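Local coordinates for protein putative phage endolysin (Salmonella enterica subsp. enterica serovar Typhimurium, PDB 4EVX) that probably hydrolyses the beta-1,4 linkages between N-acetylmuramic acid and N-acetylglucosamine in bacterial peptidoglycan, as a lysozyme of glycosyl hydrolase family 24, at residues W33-G38 and T48-D53. Sequence-based numbering, arbitrary orientation.
Sequences WVIGYG and TFITPD
I35 turns CG1 to the far side of its backbone N (chi1 -156°) and, with the chain then extended, sends CD1 out to I50, whose own CG1 is flanked by its N and C (chi1 62°) and points back at the strand. The two side chains approach end on and then overlap, running antiparallel alongside each other, so each terminal methyl reaches past the other. I35 CD1 sits 3.7 Å from I50 CG1. In return, I50 CD1 lies beside the I35 branches, 3.9 Å from I35 CG1. I50 CD1 also ends 4.0 Å from G36 CA, at the point where the hairpin of strands 34-35 and 39-40 begins to turn. The same methyl of I35 that meets I50, CD1, lies 3.6 Å from T48 O, a van der Waals approach to the loop backbone. L47 adds to the apolar surroundings of I35, and A55 of helix 52-73 packs on I50. Y37, which leans on that same helix, adds a polar link: one water accepts a hydrogen bond from Y37 OH in the plane of the ring and donates one to P52 O, each 2.9 Å long. No direct hydrogen bond joins the two segments. The hairpin of this phage-lysozyme fold is therefore held against the loop leading into helix 52-73 by buried aliphatic packing, supplemented by a single water bridge at the start of the helix.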
loop_
_atom_site.group_PDB
_atom_site.type_symbol
_atom_site.label_atom_id
_atom_site.label_comp_id
_atom_site.label_asym_id
_atom_site.label_seq_id
_atom_site.Cartn_x
_atom_site.Cartn_y
_atom_site.Cartn_z
ATOM N N TRP A 33 -23.852 2.444 -10.938
ATOM C CA TRP A 33 -24.275 3.793 -10.580
ATOM C C TRP A 33 -23.449 4.309 -9.409
ATOM O O TRP A 33 -23.321 3.621 -8.404
ATOM C CB TRP A 33 -25.745 3.820 -10.228
ATOM C CG TRP A 33 -26.618 3.635 -11.436
ATOM C CD1 TRP A 33 -27.320 2.517 -11.766
ATOM C CD2 TRP A 33 -26.888 4.600 -12.457
ATOM N NE1 TRP A 33 -28.016 2.720 -12.934
ATOM C CE2 TRP A 33 -27.799 4.006 -13.361
ATOM C CE3 TRP A 33 -26.556 5.957 -12.632
ATOM C CZ2 TRP A 33 -28.302 4.687 -14.463
ATOM C CZ3 TRP A 33 -27.065 6.637 -13.730
ATOM C CH2 TRP A 33 -27.955 6.017 -14.608
ATOM N N VAL A 34 -22.955 5.538 -9.516
ATOM C CA VAL A 34 -22.145 6.195 -8.486
ATOM C C VAL A 34 -22.680 7.582 -8.245
ATOM O O VAL A 34 -23.176 8.198 -9.173
ATOM C CB VAL A 34 -20.675 6.237 -8.960
ATOM C CG1 VAL A 34 -19.740 6.898 -7.942
ATOM C CG2 VAL A 34 -20.192 4.844 -9.316
ATOM N N ILE A 35 -22.512 8.093 -7.040
ATOM C CA ILE A 35 -22.934 9.439 -6.653
ATOM C C ILE A 35 -22.087 9.957 -5.501
ATOM O O ILE A 35 -21.416 9.172 -4.819
ATOM C CB ILE A 35 -24.431 9.395 -6.262
ATOM C CG1 ILE A 35 -25.101 10.802 -6.425
ATOM C CG2 ILE A 35 -24.580 8.818 -4.873
ATOM C CD1 ILE A 35 -26.621 10.826 -6.314
ATOM N N GLY A 36 -22.144 11.259 -5.264
ATOM C CA GLY A 36 -21.445 11.870 -4.148
ATOM C C GLY A 36 -19.944 11.845 -4.338
ATOM O O GLY A 36 -19.419 12.226 -5.402
ATOM N N TYR A 37 -19.229 11.389 -3.298
ATOM C CA TYR A 37 -17.793 11.265 -3.365
ATOM C C TYR A 37 -17.450 9.827 -3.751
ATOM O O TYR A 37 -16.856 9.096 -2.969
ATOM C CB TYR A 37 -17.115 11.653 -2.011
ATOM C CG TYR A 37 -17.355 13.086 -1.584
ATOM C CD1 TYR A 37 -16.584 14.123 -2.088
ATOM C CD2 TYR A 37 -18.347 13.401 -0.667
ATOM C CE1 TYR A 37 -16.778 15.434 -1.673
ATOM C CE2 TYR A 37 -18.548 14.711 -0.237
ATOM C CZ TYR A 37 -17.756 15.728 -0.735
ATOM O OH TYR A 37 -17.997 17.048 -0.413
ATOM N N GLY A 38 -17.857 9.429 -4.941
ATOM C CA GLY A 38 -17.537 8.105 -5.428
ATOM C C GLY A 38 -18.289 7.002 -4.723
ATOM O O GLY A 38 -17.809 5.885 -4.643
ATOM N N THR A 48 -31.732 9.846 -7.717
ATOM C CA THR A 48 -30.960 10.378 -8.832
ATOM C C THR A 48 -30.078 11.514 -8.343
ATOM O O THR A 48 -28.985 11.696 -8.871
ATOM C CB THR A 48 -31.884 10.804 -9.963
ATOM O OG1 THR A 48 -32.631 9.657 -10.346
ATOM C CG2 THR A 48 -31.132 11.362 -11.156
ATOM N N PHE A 49 -30.603 12.351 -7.450
ATOM C CA PHE A 49 -29.889 13.484 -6.901
ATOM C C PHE A 49 -29.780 13.356 -5.383
ATOM O O PHE A 49 -30.697 12.836 -4.728
ATOM C CB PHE A 49 -30.585 14.817 -7.259
ATOM C CG PHE A 49 -30.715 15.095 -8.746
ATOM C CD1 PHE A 49 -29.735 15.808 -9.427
ATOM C CD2 PHE A 49 -31.848 14.706 -9.443
ATOM C CE1 PHE A 49 -29.857 16.060 -10.797
ATOM C CE2 PHE A 49 -31.977 14.968 -10.812
ATOM C CZ PHE A 49 -30.965 15.612 -11.484
ATOM N N ILE A 50 -28.730 13.940 -4.825
ATOM C CA ILE A 50 -28.539 14.074 -3.387
ATOM C C ILE A 50 -28.019 15.441 -3.069
ATOM O O ILE A 50 -27.569 16.163 -3.972
ATOM C CB ILE A 50 -27.606 13.000 -2.772
ATOM C CG1 ILE A 50 -26.148 13.071 -3.356
ATOM C CG2 ILE A 50 -28.230 11.625 -2.835
ATOM C CD1 ILE A 50 -25.181 12.152 -2.780
ATOM N N THR A 51 -28.080 15.787 -1.796
ATOM C CA THR A 51 -27.542 17.024 -1.238
ATOM C C THR A 51 -26.092 16.845 -0.813
ATOM O O THR A 51 -25.641 15.710 -0.559
ATOM C CB THR A 51 -28.343 17.484 -0.041
ATOM O OG1 THR A 51 -28.074 16.594 1.044
ATOM C CG2 THR A 51 -29.825 17.563 -0.328
ATOM N N PRO A 52 -25.337 17.944 -0.615
ATOM C CA PRO A 52 -23.956 17.809 -0.128
ATOM C C PRO A 52 -23.888 17.055 1.220
ATOM O O PRO A 52 -22.983 16.228 1.366
ATOM C CB PRO A 52 -23.492 19.261 0.003
ATOM C CG PRO A 52 -24.302 20.002 -0.971
ATOM C CD PRO A 52 -25.663 19.359 -0.903
ATOM N N ASP A 53 -24.831 17.307 2.179
ATOM C CA ASP A 53 -24.843 16.584 3.472
ATOM C C ASP A 53 -25.099 15.134 3.237
ATOM O O ASP A 53 -24.498 14.353 3.916
ATOM C CB ASP A 53 -25.917 17.131 4.460
ATOM C CG ASP A 53 -25.401 18.200 5.421
ATOM O OD1 ASP A 53 -24.328 18.820 5.127
ATOM O OD2 ASP A 53 -26.028 18.388 6.480
HETATM O O HOH W 1 -20.331 17.451 1.268
#